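Uridylate-specific endoribonuclease nsp11 (PDB 5EYI) probably cleaves RNA at uridylates, degrading the 5'-polyuridines made during viral replication and so keeping host double-stranded-RNA sensors silent. Local coordinates at residues P49-H60 / S86-A97; S5-H13 / P21-L29. The protein carries 1 engineered substitution. All blocks are in the same frame, centred on the assembly; numbering follows the deposited sequence.

Interaction 1. Residues P49-H60 / S86-A97; sequences PDRLVASLRPIH and SYYLTKFVKGEA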
loop_
_atom_site.group_PDB
_atom_site.type_symbol
_atom_site.label_atom_id
_atom_site.label_comp_id
_atom_site.label_asym_id
_atom_site.label_seq_id
_atom_site.Cartn_x
_atom_site.Cartn_y
_atom_site.Cartn_z
ATOM N N PRO A 49 16.874 14.695 -32.837
ATOM C CA PRO A 49 15.676 15.333 -32.280
ATOM C C PRO A 49 15.038 14.624 -31.097
ATOM O O PRO A 49 14.363 15.274 -30.308
ATOM C CB PRO A 49 14.708 15.382 -33.471
ATOM C CG PRO A 49 15.150 14.279 -34.363
ATOM C CD PRO A 49 16.636 14.179 -34.200
ATOM N N ASP A 50 15.215 13.312 -30.986
ATOM C CA ASP A 50 14.757 12.573 -29.812
ATOM C C ASP A 50 16.003 12.184 -29.039
ATOM O O ASP A 50 16.756 11.306 -29.451
ATOM C CB ASP A 50 13.923 11.369 -30.233
ATOM C CG ASP A 50 12.760 11.772 -31.122
ATOM O OD1 ASP A 50 11.803 12.377 -30.607
ATOM O OD2 ASP A 50 12.817 11.524 -32.346
ATOM N N ARG A 51 16.256 12.894 -27.949
ATOM C CA ARG A 51 17.473 12.691 -27.193
ATOM C C ARG A 51 17.278 12.996 -25.729
ATOM O O ARG A 51 16.494 13.868 -25.363
ATOM C CB ARG A 51 18.623 13.530 -27.772
ATOM C CG ARG A 51 18.391 15.029 -27.745
ATOM C CD ARG A 51 19.589 15.798 -28.293
ATOM N NE ARG A 51 19.418 17.237 -28.104
ATOM C CZ ARG A 51 18.590 18.023 -28.791
ATOM N NH1 ARG A 51 17.810 17.541 -29.762
ATOM N NH2 ARG A 51 18.540 19.323 -28.506
ATOM N N LEU A 52 18.001 12.259 -24.900
ATOM C CA LEU A 52 17.979 12.441 -23.461
ATOM C C LEU A 52 19.378 12.896 -23.121
ATOM O O LEU A 52 20.307 12.093 -23.174
ATOM C CB LEU A 52 17.635 11.125 -22.757
ATOM C CG LEU A 52 17.551 11.181 -21.230
ATOM C CD1 LEU A 52 16.433 12.121 -20.793
ATOM C CD2 LEU A 52 17.363 9.779 -20.658
ATOM N N VAL A 53 19.542 14.186 -22.824
ATOM C CA VAL A 53 20.872 14.737 -22.601
ATOM C C VAL A 53 21.161 14.714 -21.108
ATOM O O VAL A 53 20.388 15.258 -20.326
ATOM C CB VAL A 53 21.035 16.177 -23.145
ATOM C CG1 VAL A 53 22.455 16.680 -22.884
ATOM C CG2 VAL A 53 20.735 16.232 -24.642
ATOM N N ALA A 54 22.267 14.070 -20.738
ATOM C CA ALA A 54 22.794 14.082 -19.377
ATOM C C ALA A 54 23.903 15.128 -19.279
ATOM O O ALA A 54 24.874 15.088 -20.042
ATOM C CB ALA A 54 23.355 12.719 -19.032
ATOM N N SER A 55 23.773 16.057 -18.347
ATOM C CA SER A 55 24.729 17.157 -18.250
ATOM C C SER A 55 25.036 17.485 -16.810
ATOM O O SER A 55 24.206 17.296 -15.917
ATOM C CB SER A 55 24.181 18.401 -18.950
ATOM O OG SER A 55 22.965 18.831 -18.359
ATOM N N LEU A 56 26.228 18.019 -16.601
ATOM C CA LEU A 56 26.672 18.376 -15.268
ATOM C C LEU A 56 25.981 19.640 -14.770
ATOM O O LEU A 56 25.821 19.830 -13.564
ATOM C CB LEU A 56 28.189 18.548 -15.262
ATOM C CG LEU A 56 28.837 18.575 -13.891
ATOM C CD1 LEU A 56 28.482 17.318 -13.093
ATOM C CD2 LEU A 56 30.334 18.698 -14.083
ATOM N N ARG A 57 25.567 20.489 -15.708
ATOM C CA ARG A 57 24.891 21.751 -15.414
ATOM C C ARG A 57 23.605 21.817 -16.216
ATOM O O ARG A 57 23.509 21.174 -17.262
ATOM C CB ARG A 57 25.785 22.926 -15.826
ATOM C CG ARG A 57 27.175 22.895 -15.224
ATOM C CD ARG A 57 27.999 24.074 -15.718
ATOM N NE ARG A 57 27.578 25.336 -15.118
ATOM C CZ ARG A 57 28.144 26.522 -15.349
ATOM N NH1 ARG A 57 29.171 26.647 -16.188
ATOM N NH2 ARG A 57 27.668 27.600 -14.737
ATOM N N PRO A 58 22.628 22.624 -15.764
ATOM C CA PRO A 58 21.369 22.706 -16.517
ATOM C C PRO A 58 21.586 23.299 -17.904
ATOM O O PRO A 58 22.416 24.193 -18.054
ATOM C CB PRO A 58 20.473 23.627 -15.665
ATOM C CG PRO A 58 21.244 23.991 -14.446
ATOM C CD PRO A 58 22.672 23.562 -14.628
ATOM N N ILE A 59 20.875 22.775 -18.903
ATOM C CA ILE A 59 20.970 23.271 -20.286
ATOM C C ILE A 59 19.677 23.884 -20.819
ATOM O O ILE A 59 19.672 24.422 -21.917
ATOM C CB ILE A 59 21.467 22.177 -21.259
ATOM C CG1 ILE A 59 20.467 21.018 -21.381
ATOM C CG2 ILE A 59 22.829 21.656 -20.819
ATOM C CD1 ILE A 59 20.855 20.006 -22.449
ATOM N N HIS A 60 18.598 23.807 -20.049
ATOM C CA HIS A 60 17.280 24.273 -20.480
ATOM C C HIS A 60 16.445 24.461 -19.222
ATOM O O HIS A 60 16.795 23.917 -18.176
ATOM C CB HIS A 60 16.628 23.226 -21.392
ATOM C CG HIS A 60 15.479 23.743 -22.207
ATOM N ND1 HIS A 60 14.181 23.772 -21.744
ATOM C CD2 HIS A 60 15.432 24.219 -23.473
ATOM C CE1 HIS A 60 13.388 24.262 -22.677
ATOM N NE2 HIS A 60 14.123 24.537 -23.739
ATOM N N SER A 86 23.491 14.794 -8.933
ATOM C CA SER A 86 24.424 13.873 -9.589
ATOM C C SER A 86 24.631 14.273 -11.044
ATOM O O SER A 86 25.756 14.254 -11.545
ATOM C CB SER A 86 23.918 12.429 -9.495
ATOM O OG SER A 86 23.652 12.094 -8.148
ATOM N N TYR A 87 23.535 14.623 -11.711
ATOM C CA TYR A 87 23.540 15.090 -13.111
ATOM C C TYR A 87 22.177 15.721 -13.394
ATOM O O TYR A 87 21.252 15.562 -12.608
ATOM C CB TYR A 87 23.810 13.923 -14.096
ATOM C CG TYR A 87 22.894 12.728 -13.881
ATOM C CD1 TYR A 87 23.263 11.689 -13.032
ATOM C CD2 TYR A 87 21.639 12.660 -14.484
ATOM C CE1 TYR A 87 22.419 10.615 -12.799
ATOM C CE2 TYR A 87 20.789 11.579 -14.252
ATOM C CZ TYR A 87 21.188 10.562 -13.409
ATOM O OH TYR A 87 20.344 9.496 -13.173
ATOM N N TYR A 88 22.072 16.439 -14.507
ATOM C CA TYR A 88 20.803 16.954 -15.027
ATOM C C TYR A 88 20.389 16.107 -16.213
ATOM O O TYR A 88 21.238 15.628 -16.946
ATOM C CB TYR A 88 20.936 18.411 -15.484
ATOM C CG TYR A 88 21.044 19.369 -14.332
ATOM C CD1 TYR A 88 22.275 19.637 -13.748
ATOM C CD2 TYR A 88 19.912 19.987 -13.806
ATOM C CE1 TYR A 88 22.378 20.491 -12.678
ATOM C CE2 TYR A 88 20.010 20.843 -12.730
ATOM C CZ TYR A 88 21.247 21.088 -12.172
ATOM O OH TYR A 88 21.347 21.933 -11.101
ATOM N N LEU A 89 19.081 15.936 -16.389
ATOM C CA LEU A 89 18.529 15.288 -17.576
ATOM C C LEU A 89 17.629 16.248 -18.324
ATOM O O LEU A 89 16.796 16.926 -17.723
ATOM C CB LEU A 89 17.725 14.036 -17.208
ATOM C CG LEU A 89 18.510 12.781 -16.832
ATOM C CD1 LEU A 89 17.529 11.640 -16.598
ATOM C CD2 LEU A 89 19.544 12.396 -17.871
ATOM N N THR A 90 17.794 16.290 -19.640
ATOM C CA THR A 90 16.913 17.062 -20.492
ATOM C C THR A 90 16.431 16.161 -21.624
ATOM O O THR A 90 17.233 15.598 -22.346
ATOM C CB THR A 90 17.622 18.315 -21.043
ATOM O OG1 THR A 90 18.354 18.948 -19.987
ATOM C CG2 THR A 90 16.602 19.304 -21.598
ATOM N N LYS A 91 15.119 16.024 -21.752
ATOM C CA LYS A 91 14.521 15.140 -22.740
ATOM C C LYS A 91 13.952 15.948 -23.897
ATOM O O LYS A 91 13.077 16.791 -23.700
ATOM C CB LYS A 91 13.409 14.319 -22.091
ATOM C CG LYS A 91 12.627 13.433 -23.042
ATOM C CD LYS A 91 11.815 12.418 -22.263
ATOM C CE LYS A 91 10.800 11.702 -23.137
ATOM N NZ LYS A 91 10.229 10.535 -22.403
ATOM N N PHE A 92 14.437 15.677 -25.099
ATOM C CA PHE A 92 13.899 16.296 -26.298
ATOM C C PHE A 92 13.121 15.264 -27.071
ATOM O O PHE A 92 13.645 14.186 -27.322
ATOM C CB PHE A 92 15.026 16.824 -27.169
ATOM C CG PHE A 92 15.773 17.960 -26.548
ATOM C CD1 PHE A 92 15.405 19.277 -26.814
ATOM C CD2 PHE A 92 16.836 17.720 -25.692
ATOM C CE1 PHE A 92 16.094 20.335 -26.233
ATOM C CE2 PHE A 92 17.529 18.770 -25.112
ATOM C CZ PHE A 92 17.164 20.080 -25.388
ATOM N N VAL A 93 11.875 15.581 -27.425
ATOM C CA VAL A 93 11.117 14.774 -28.383
ATOM C C VAL A 93 10.785 15.673 -29.582
ATOM O O VAL A 93 10.261 16.774 -29.414
ATOM C CB VAL A 93 9.871 14.070 -27.758
ATOM C CG1 VAL A 93 10.187 13.550 -26.359
ATOM C CG2 VAL A 93 8.633 14.960 -27.735
ATOM N N LYS A 94 11.137 15.206 -30.776
ATOM C CA LYS A 94 11.004 15.966 -32.024
ATOM C C LYS A 94 11.634 17.361 -31.950
ATOM O O LYS A 94 11.059 18.341 -32.423
ATOM C CB LYS A 94 9.532 16.030 -32.459
ATOM C CG LYS A 94 8.964 14.672 -32.863
ATOM C CD LYS A 94 7.857 14.801 -33.904
ATOM C CE LYS A 94 7.430 13.448 -34.448
ATOM N NZ LYS A 94 6.906 12.556 -33.379
ATOM N N GLY A 95 12.808 17.439 -31.323
ATOM C CA GLY A 95 13.561 18.684 -31.200
ATOM C C GLY A 95 13.145 19.611 -30.066
ATOM O O GLY A 95 13.872 20.563 -29.769
ATOM N N GLU A 96 12.005 19.333 -29.422
ATOM C CA GLU A 96 11.447 20.179 -28.366
ATOM C C GLU A 96 11.706 19.579 -26.986
ATOM O O GLU A 96 11.426 18.400 -26.758
ATOM C CB GLU A 96 9.930 20.333 -28.548
ATOM C CG GLU A 96 9.497 20.737 -29.953
ATOM C CD GLU A 96 8.069 21.257 -29.999
ATOM N N ALA A 97 12.213 20.402 -26.071
ATOM C CA ALA A 97 12.427 20.003 -24.687
ATOM C C ALA A 97 11.096 19.704 -24.009
ATOM O O ALA A 97 10.137 20.452 -24.172
ATOM C CB ALA A 97 13.165 21.094 -23.927
HETATM O O HOH W 1 20.601 17.814 -19.357
#
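Arg51 and Phe92 stack face to face across strands 51-55 and 86-93. With CG of Arg51 set between its backbone N and carbonyl carbon (chi1 61°), the chain rises from CB on the face shared with Val53, Thr90 and Phe92 and then runs extended across the ring. CG touches Phe92 CD2 (3.7 Å), and NE lies over the same ring carbon. CZ hangs 3.7 Å from the centroid of the Phe92 ring, the two planes only 12° apart, so the contact is both a flat stack and a cation-pi interaction. At the tip, NH2 reaches Phe92 CE1 (3.5 Å) and also bonds Asn44, while NH1 bonds Trp48 O; these partners fix the rotation of the guanidinium over the ring.

Backbone bonds run from Arg51 to Ser55 in a regular antiparallel ladder, exemplified by Phe92 N to Arg51 O at 2.8 Å. The ladder is prolonged into the type I' turn Val93-Glu96: Gly95 N bonds Pro49 O, and Lys94 N meets Asp50 OD1 at 2.9 Å from above the carboxylate plane. Beyond the other end, Pro58 folds back so that its CD lies over the Tyr88 ring, 3.9 Å from the centroid, a CH-pi contact. A water donates to Val53 O and Ser55 OG and also bonds Thr90 OG1, which has a further partner in Ser63; Ser55 OG itself bonds Arg57 O at 2.6 Å. On the opposite face Leu89 CD2 packs against Leu52 and Ala54, beside helix 9-14.

Strand 51-55 is thus paired antiparallel with 85-93 and parallel with 39-41, within the mixed sheet of the N-terminal domain, where the two-residue type I' turn makes a tight beta hairpin of 85-93 and 96-98.

Interaction 2. Residues S5-H13 / P21-L29; sequences SSPLPKVAH and PDLTQFAKL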
loop_
_atom_site.group_PDB
_atom_site.type_symbol
_atom_site.label_atom_id
_atom_site.label_comp_id
_atom_site.label_asym_id
_atom_site.label_seq_id
_atom_site.Cartn_x
_atom_site.Cartn_y
_atom_site.Cartn_z
ATOM N N SER A 5 28.947 13.276 -15.563
ATOM C CA SER A 5 28.211 12.207 -14.960
ATOM C C SER A 5 27.035 11.860 -15.872
ATOM O O SER A 5 26.556 12.694 -16.640
ATOM C CB SER A 5 27.750 12.638 -13.579
ATOM O OG SER A 5 27.503 14.022 -13.580
ATOM N N SER A 6 26.604 10.611 -15.795
ATOM C CA SER A 6 25.540 10.098 -16.644
ATOM C C SER A 6 24.693 9.129 -15.834
ATOM O O SER A 6 25.156 8.622 -14.806
ATOM C CB SER A 6 26.128 9.403 -17.876
ATOM O OG SER A 6 27.248 8.611 -17.540
ATOM N N PRO A 7 23.447 8.885 -16.283
ATOM C CA PRO A 7 22.567 8.022 -15.517
ATOM C C PRO A 7 22.995 6.578 -15.515
ATOM O O PRO A 7 23.675 6.106 -16.450
ATOM C CB PRO A 7 21.213 8.159 -16.232
ATOM C CG PRO A 7 21.553 8.602 -17.606
ATOM C CD PRO A 7 22.749 9.487 -17.435
ATOM N N LEU A 8 22.583 5.887 -14.456
ATOM C CA LEU A 8 22.606 4.424 -14.438
ATOM C C LEU A 8 21.704 3.942 -15.585
ATOM O O LEU A 8 20.718 4.611 -15.899
ATOM C CB LEU A 8 22.101 3.890 -13.096
ATOM C CG LEU A 8 22.929 4.288 -11.856
ATOM C CD1 LEU A 8 22.189 3.917 -10.586
ATOM C CD2 LEU A 8 24.294 3.637 -11.883
ATOM N N PRO A 9 22.040 2.804 -16.229
ATOM C CA PRO A 9 21.260 2.426 -17.428
ATOM C C PRO A 9 19.739 2.415 -17.254
ATOM O O PRO A 9 19.019 2.937 -18.103
ATOM C CB PRO A 9 21.802 1.040 -17.775
ATOM C CG PRO A 9 23.220 1.074 -17.296
ATOM C CD PRO A 9 23.239 1.956 -16.073
ATOM N N LYS A 10 19.277 1.865 -16.137
ATOM C CA LYS A 10 17.846 1.755 -15.842
ATOM C C LYS A 10 17.054 3.065 -15.879
ATOM O O LYS A 10 15.889 3.050 -16.267
ATOM C CB LYS A 10 17.628 1.062 -14.499
ATOM C CG LYS A 10 18.190 1.795 -13.287
ATOM C CD LYS A 10 18.311 0.856 -12.109
ATOM C CE LYS A 10 19.015 1.537 -10.954
ATOM N NZ LYS A 10 19.203 0.590 -9.824
ATOM N N VAL A 11 17.673 4.181 -15.477
ATOM C CA VAL A 11 17.013 5.492 -15.493
ATOM C C VAL A 11 16.638 5.865 -16.926
ATOM O O VAL A 11 15.489 6.244 -17.199
ATOM C CB VAL A 11 17.903 6.600 -14.870
ATOM C CG1 VAL A 11 17.438 7.993 -15.260
ATOM C CG2 VAL A 11 17.926 6.476 -13.354
ATOM N N ALA A 12 17.617 5.776 -17.824
ATOM C CA ALA A 12 17.391 6.067 -19.244
ATOM C C ALA A 12 16.405 5.074 -19.857
ATOM O O ALA A 12 15.512 5.487 -20.587
ATOM C CB ALA A 12 18.705 6.059 -20.020
ATOM N N HIS A 13 16.559 3.778 -19.547
ATOM C CA HIS A 13 15.657 2.746 -20.077
ATOM C C HIS A 13 14.205 3.060 -19.712
ATOM O O HIS A 13 13.324 3.017 -20.572
ATOM C CB HIS A 13 15.994 1.349 -19.559
ATOM C CG HIS A 13 17.342 0.841 -19.951
ATOM N ND1 HIS A 13 18.083 1.380 -20.980
ATOM C CD2 HIS A 13 18.077 -0.183 -19.461
ATOM C CE1 HIS A 13 19.225 0.725 -21.087
ATOM N NE2 HIS A 13 19.239 -0.236 -20.185
ATOM N N PRO A 21 25.327 7.183 -28.846
ATOM C CA PRO A 21 26.543 7.256 -29.644
ATOM C C PRO A 21 27.821 7.352 -28.805
ATOM O O PRO A 21 28.862 6.923 -29.282
ATOM C CB PRO A 21 26.339 8.521 -30.479
ATOM C CG PRO A 21 25.440 9.364 -29.655
ATOM C CD PRO A 21 24.547 8.429 -28.912
ATOM N N ASP A 22 27.736 7.872 -27.575
ATOM C CA ASP A 22 28.933 8.240 -26.789
ATOM C C ASP A 22 29.126 7.555 -25.429
ATOM O O ASP A 22 30.251 7.421 -24.990
ATOM C CB ASP A 22 28.998 9.772 -26.598
ATOM C CG ASP A 22 27.737 10.357 -25.945
ATOM O OD1 ASP A 22 26.619 10.049 -26.410
ATOM O OD2 ASP A 22 27.866 11.150 -24.985
ATOM N N LEU A 23 28.050 7.127 -24.773
ATOM C CA LEU A 23 28.100 6.579 -23.416
ATOM C C LEU A 23 28.249 5.065 -23.419
ATOM O O LEU A 23 27.417 4.361 -23.986
ATOM C CB LEU A 23 26.822 6.950 -22.666
ATOM C CG LEU A 23 26.661 8.435 -22.345
ATOM C CD1 LEU A 23 25.261 8.706 -21.820
ATOM C CD2 LEU A 23 27.721 8.874 -21.342
ATOM N N THR A 24 29.292 4.569 -22.757
ATOM C CA THR A 24 29.653 3.156 -22.846
ATOM C C THR A 24 28.676 2.223 -22.152
ATOM O O THR A 24 28.573 1.063 -22.543
ATOM C CB THR A 24 31.067 2.874 -22.298
ATOM O OG1 THR A 24 31.175 3.364 -20.952
ATOM C CG2 THR A 24 32.101 3.544 -23.182
ATOM N N GLN A 25 27.955 2.720 -21.145
ATOM C CA GLN A 25 27.009 1.872 -20.404
ATOM C C GLN A 25 25.717 1.586 -21.178
ATOM O O GLN A 25 24.894 0.785 -20.738
ATOM C CB GLN A 25 26.710 2.433 -19.001
ATOM C CG GLN A 25 25.773 3.642 -18.916
ATOM C CD GLN A 25 26.508 4.970 -18.938
ATOM O OE1 GLN A 25 27.513 5.122 -19.640
ATOM N NE2 GLN A 25 26.004 5.945 -18.179
ATOM N N PHE A 26 25.528 2.251 -22.306
ATOM C CA PHE A 26 24.389 1.983 -23.169
ATOM C C PHE A 26 24.818 1.276 -24.446
ATOM O O PHE A 26 25.999 1.204 -24.750
ATOM C CB PHE A 26 23.678 3.290 -23.468
ATOM C CG PHE A 26 23.073 3.917 -22.254
ATOM C CD1 PHE A 26 21.923 3.377 -21.690
ATOM C CD2 PHE A 26 23.658 5.030 -21.654
ATOM C CE1 PHE A 26 21.361 3.945 -20.562
ATOM C CE2 PHE A 26 23.103 5.603 -20.518
ATOM C CZ PHE A 26 21.952 5.062 -19.972
ATOM N N ALA A 27 23.840 0.749 -25.178
ATOM C CA ALA A 27 24.084 0.054 -26.446
ATOM C C ALA A 27 24.657 1.037 -27.459
ATOM O O ALA A 27 24.042 2.069 -27.715
ATOM C CB ALA A 27 22.779 -0.533 -26.972
ATOM N N LYS A 28 25.839 0.740 -28.004
ATOM C CA LYS A 28 26.490 1.666 -28.936
ATOM C C LYS A 28 25.679 1.755 -30.224
ATOM O O LYS A 28 25.218 0.735 -30.734
ATOM C CB LYS A 28 27.940 1.260 -29.251
ATOM C CG LYS A 28 28.688 2.298 -30.096
ATOM C CD LYS A 28 30.192 2.048 -30.136
ATOM C CE LYS A 28 30.894 2.957 -31.139
ATOM N N LEU A 29 25.486 2.982 -30.708
ATOM C CA LEU A 29 24.817 3.251 -31.974
ATOM C C LEU A 29 25.770 4.070 -32.853
ATOM O O LEU A 29 26.388 5.020 -32.359
ATOM C CB LEU A 29 23.533 4.047 -31.729
ATOM C CG LEU A 29 22.634 4.339 -32.937
ATOM C CD1 LEU A 29 21.931 3.079 -33.432
ATOM C CD2 LEU A 29 21.612 5.416 -32.612
HETATM O O HOH W 2 29.608 6.709 -18.818
HETATM O O HOH W 3 22.315 -0.694 -20.839
#
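Phe26 pushes its ring end against the start of the helix at 9-13, where the apolar packing is tight: CZ meets Ala12 CB at 3.4 Å, and CE1 lies 3.5 Å from Pro9 CA. Its CG stands anti to the carbonyl carbon (chi1 -65°), which carries the ring in among Pro7, Pro9 and Ala12. His13 comes to the ring's edge through CE1, 3.8 Å from Phe26 CD1.

Gln25, just before it in a type I turn, supplies the polar half of the grip. Its side chain bends at chi2 (-92°), bringing NE2 to two acceptors that both lie in the amide plane: Pro7 O at 2.9 Å and Ser6 OG at 3.0 Å. Both amide hydrogens are thereby used, which fixes the rotation of the amide; Ser6 OG is further bonded to Met72 O.

The wetter side is looser. One water donates to Gln25 OE1, and another bridges the two segments by linking Gln25 O (3.0 Å) with His13 NE2.

Around this contact, Val40 of strand 39-41 touches both Ala12 and Phe26, strand 71-73 pairs with Ser6, and strand 19-20 runs parallel to 27-28.

Interaction 2 is completed first along the chain and interaction 1 follows, both in the N-terminal domain, with centres about 13 Å apart. They meet directly: Ser5 OG probably hydrogen-bonds Ser86 O (2.7 Å), and Pro7 packs against Ala54 and Tyr87. Helix 9-14, against which Phe26 packs, also lies on the sheet face of Leu52 and Leu89, and strand 39-41 borders both contacts. Ser5, Leu56 and Ser86 line a pocket holding 2-(2-methoxyethoxy)ethanol. Together the contacts tie the first residues of the chain to the sheet, away from the predicted active-site positions in the NendoU region.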